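Long-range contact in pectate lyase (Paenibacillus sp. 0602, PDB 5GT5), which cleaves polygalacturonate by elimination, and probably methylated pectins too, most likely in an endo fashion with calcium as cofactor: residues V52-D57 / L102-A107. The protein carries 1 engineered substitution. Sequence-based numbering, arbitrary orientation.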
ATOM      1  N   VAL A  52       4.101   3.107  20.228  1.00  7.82           N
ATOM      2  CA  VAL A  52       4.543   4.208  21.069  1.00  7.29           C
ATOM      3  C   VAL A  52       3.349   4.669  21.922  1.00  7.27           C
ATOM      4  O   VAL A  52       2.333   5.144  21.365  1.00  7.07           O
ATOM      5  CB  VAL A  52       5.094   5.386  20.216  1.00 10.17           C
ATOM      6  CG1 VAL A  52       5.416   6.575  21.139  1.00 11.06           C
ATOM      7  CG2 VAL A  52       6.337   4.945  19.415  1.00 10.44           C
ATOM      8  N   GLU A  53       3.432   4.496  23.255  1.00  6.80           N
ATOM      9  CA  GLU A  53       2.426   5.012  24.168  1.00  5.70           C
ATOM     10  C   GLU A  53       2.936   6.304  24.780  1.00  7.21           C
ATOM     11  O   GLU A  53       3.889   6.306  25.562  1.00  9.33           O
ATOM     12  CB  GLU A  53       2.067   4.023  25.278  1.00  7.94           C
ATOM     13  CG  GLU A  53       0.857   4.558  26.093  1.00  7.52           C
ATOM     14  CD  GLU A  53       0.458   3.695  27.259  1.00  9.38           C
ATOM     15  OE1 GLU A  53       0.928   2.550  27.371  1.00 11.40           O
ATOM     16  OE2 GLU A  53      -0.357   4.183  28.068  1.00 11.86           O
ATOM     17  N   ILE A  54       2.306   7.413  24.403  1.00  6.90           N
ATOM     18  CA  ILE A  54       2.584   8.716  24.998  1.00  6.51           C
ATOM     19  C   ILE A  54       1.914   8.726  26.375  1.00  7.86           C
ATOM     20  O   ILE A  54       0.722   8.469  26.483  1.00  7.77           O
ATOM     21  CB  ILE A  54       1.973   9.829  24.126  1.00  7.01           C
ATOM     22  CG1 ILE A  54       2.465   9.687  22.681  1.00 14.15           C
ATOM     23  CG2 ILE A  54       2.239  11.228  24.708  1.00  8.91           C
ATOM     24  CD1 ILE A  54       3.936   9.851  22.558  1.00 11.77           C
ATOM     25  N   MET A  55       2.678   8.986  27.429  1.00  7.93           N
ATOM     26  CA  MET A  55       2.189   8.779  28.791  1.00  7.94           C
ATOM     27  C   MET A  55       1.627  10.044  29.430  1.00  9.75           C
ATOM     28  O   MET A  55       0.886   9.967  30.421  1.00 10.20           O
ATOM     29  CB  MET A  55       3.340   8.241  29.674  1.00  7.27           C
ATOM     30  CG  MET A  55       3.984   6.939  29.148  1.00  8.81           C
ATOM     31  SD  MET A  55       2.795   5.631  28.928  1.00  9.44           S
ATOM     32  CE  MET A  55       2.407   5.275  30.662  1.00 10.10           C
ATOM     33  N   ASN A  56       2.008  11.191  28.893  1.00  7.80           N
ATOM     34  CA  ASN A  56       1.613  12.481  29.461  1.00  8.49           C
ATOM     35  C   ASN A  56       1.740  13.543  28.382  1.00  8.51           C
ATOM     36  O   ASN A  56       2.265  13.257  27.301  1.00  7.34           O
ATOM     37  CB  ASN A  56       2.481  12.822  30.687  1.00 10.62           C
ATOM     38  CG  ASN A  56       3.973  12.544  30.461  1.00  8.49           C
ATOM     39  OD1 ASN A  56       4.504  11.585  31.011  1.00 10.23           O
ATOM     40  ND2 ASN A  56       4.650  13.371  29.658  1.00  8.82           N
ATOM     41  N   ASP A  57       1.268  14.757  28.645  1.00 10.10           N
ATOM     42  CA  ASP A  57       1.477  15.843  27.700  1.00  8.60           C
ATOM     43  C   ASP A  57       2.962  16.006  27.393  1.00 10.23           C
ATOM     44  O   ASP A  57       3.814  15.839  28.284  1.00  9.49           O
ATOM     45  CB  ASP A  57       0.959  17.192  28.233  1.00 11.15           C
ATOM     46  CG  ASP A  57      -0.544  17.224  28.472  1.00 15.41           C
ATOM     47  OD1 ASP A  57      -1.263  16.302  28.045  1.00  9.60           O
ATOM     48  OD2 ASP A  57      -1.012  18.202  29.126  1.00 13.84           O
ATOM     49  N   LEU A 102       3.150   0.832  12.593  1.00  7.89           N
ATOM     50  CA  LEU A 102       3.463   1.610  13.783  1.00  7.92           C
ATOM     51  C   LEU A 102       2.180   2.187  14.335  1.00  6.83           C
ATOM     52  O   LEU A 102       1.383   2.734  13.580  1.00  7.75           O
ATOM     53  CB  LEU A 102       4.435   2.735  13.409  1.00  7.42           C
ATOM     54  CG  LEU A 102       4.685   3.807  14.473  1.00  7.19           C
ATOM     55  CD1 LEU A 102       5.459   3.259  15.674  1.00  8.77           C
ATOM     56  CD2 LEU A 102       5.424   4.994  13.850  1.00  8.89           C
ATOM     57  N   THR A 103       1.972   2.083  15.642  1.00  7.68           N
ATOM     58  CA  THR A 103       0.867   2.753  16.322  1.00  5.11           C
ATOM     59  C   THR A 103       1.392   3.721  17.362  1.00  6.46           C
ATOM     60  O   THR A 103       2.207   3.346  18.240  1.00  7.94           O
ATOM     61  CB  THR A 103      -0.058   1.740  17.008  1.00  7.96           C
ATOM     62  OG1 THR A 103      -0.593   0.885  15.991  1.00  8.22           O
ATOM     63  CG2 THR A 103      -1.233   2.434  17.743  1.00  9.38           C
ATOM     64  N   ILE A 104       0.908   4.961  17.295  1.00  6.38           N
ATOM     65  CA  ILE A 104       1.224   5.984  18.298  1.00  5.43           C
ATOM     66  C   ILE A 104      -0.077   6.390  18.958  1.00  6.89           C
ATOM     67  O   ILE A 104      -1.024   6.748  18.268  1.00  7.14           O
ATOM     68  CB  ILE A 104       1.924   7.233  17.638  1.00  6.12           C
ATOM     69  CG1 ILE A 104       3.101   6.800  16.749  1.00  6.98           C
ATOM     70  CG2 ILE A 104       2.308   8.244  18.701  1.00  8.72           C
ATOM     71  CD1 ILE A 104       3.700   7.957  15.900  1.00  9.71           C
ATOM     72  N   PHE A 105      -0.156   6.356  20.277  1.00  5.73           N
ATOM     73  CA  PHE A 105      -1.402   6.654  20.950  1.00  7.42           C
ATOM     74  C   PHE A 105      -1.134   7.132  22.361  1.00  8.91           C
ATOM     75  O   PHE A 105       0.013   7.068  22.832  1.00  8.03           O
ATOM     76  CB  PHE A 105      -2.336   5.417  20.971  1.00  6.44           C
ATOM     77  CG  PHE A 105      -2.034   4.431  22.083  1.00  7.10           C
ATOM     78  CD1 PHE A 105      -0.922   3.580  21.991  1.00  6.50           C
ATOM     79  CD2 PHE A 105      -2.865   4.349  23.186  1.00  7.41           C
ATOM     80  CE1 PHE A 105      -0.639   2.685  23.021  1.00  8.84           C
ATOM     81  CE2 PHE A 105      -2.591   3.443  24.217  1.00  9.48           C
ATOM     82  CZ  PHE A 105      -1.476   2.623  24.127  1.00  9.60           C
ATOM     83  N   SER A 106      -2.191   7.620  23.019  1.00  6.84           N
ATOM     84  CA  SER A 106      -2.144   7.760  24.488  1.00  8.07           C
ATOM     85  C   SER A 106      -3.403   7.195  25.092  1.00  6.31           C
ATOM     86  O   SER A 106      -4.432   7.071  24.426  1.00  7.76           O
ATOM     87  CB  SER A 106      -1.958   9.217  24.910  1.00  7.81           C
ATOM     88  OG  SER A 106      -3.197   9.943  24.838  1.00  6.74           O
ATOM     89  N   ALA A 107      -3.326   6.857  26.383  1.00  7.93           N
ATOM     90  CA  ALA A 107      -4.457   6.268  27.064  1.00  6.06           C
ATOM     91  C   ALA A 107      -5.517   7.305  27.436  1.00  9.88           C
ATOM     92  O   ALA A 107      -6.675   6.971  27.547  1.00 12.88           O
ATOM     93  CB  ALA A 107      -4.016   5.539  28.340  1.00 10.11           C
TER
HETATM   94  O   HOH W   1      -0.983   6.756  27.934  1.00  8.38           O
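Val-52 and Ile-104 sit side by side on one face of two parallel strands, CB of the valine 4.2 Å from CG1 of the isoleucine. Val-52 CG2 also meets Leu-102 CD1, and Ile-54 CG1 lies against Ile-104 CG2; helix 36-43 packs on this apolar face through Leu-39 and Leu-43. On the reverse face the Phe-105 ring and the stem of Glu-53 cross, with Glu-53 CG 3.6 Å from ring atom CZ. With CG anti to the backbone N (chi1 -172°) and the chain extended beyond it, Glu-53 carries its carboxylate past the ring, the two planes 23° apart. Three backbone bonds join the strands: the straightest is Val-52 N to Thr-103 O at 2.8 Å (170°), then come Phe-105 N to Val-52 O and Ile-54 N to Phe-105 O. Where the next bond would fall, Ile-54 O and Ala-107 N are 4.4 Å apart and a water bridges them, also donating to Glu-53 OE2. Glu-53 OE1 is hydrogen-bonded to Tyr-30 OH and forms a salt bridge with Lys-438, so both carboxylate oxygens are engaged. Such in-register stacking of successive parallel strands is the hallmark of the right-handed parallel beta-helix of polysaccharide lyase family 1.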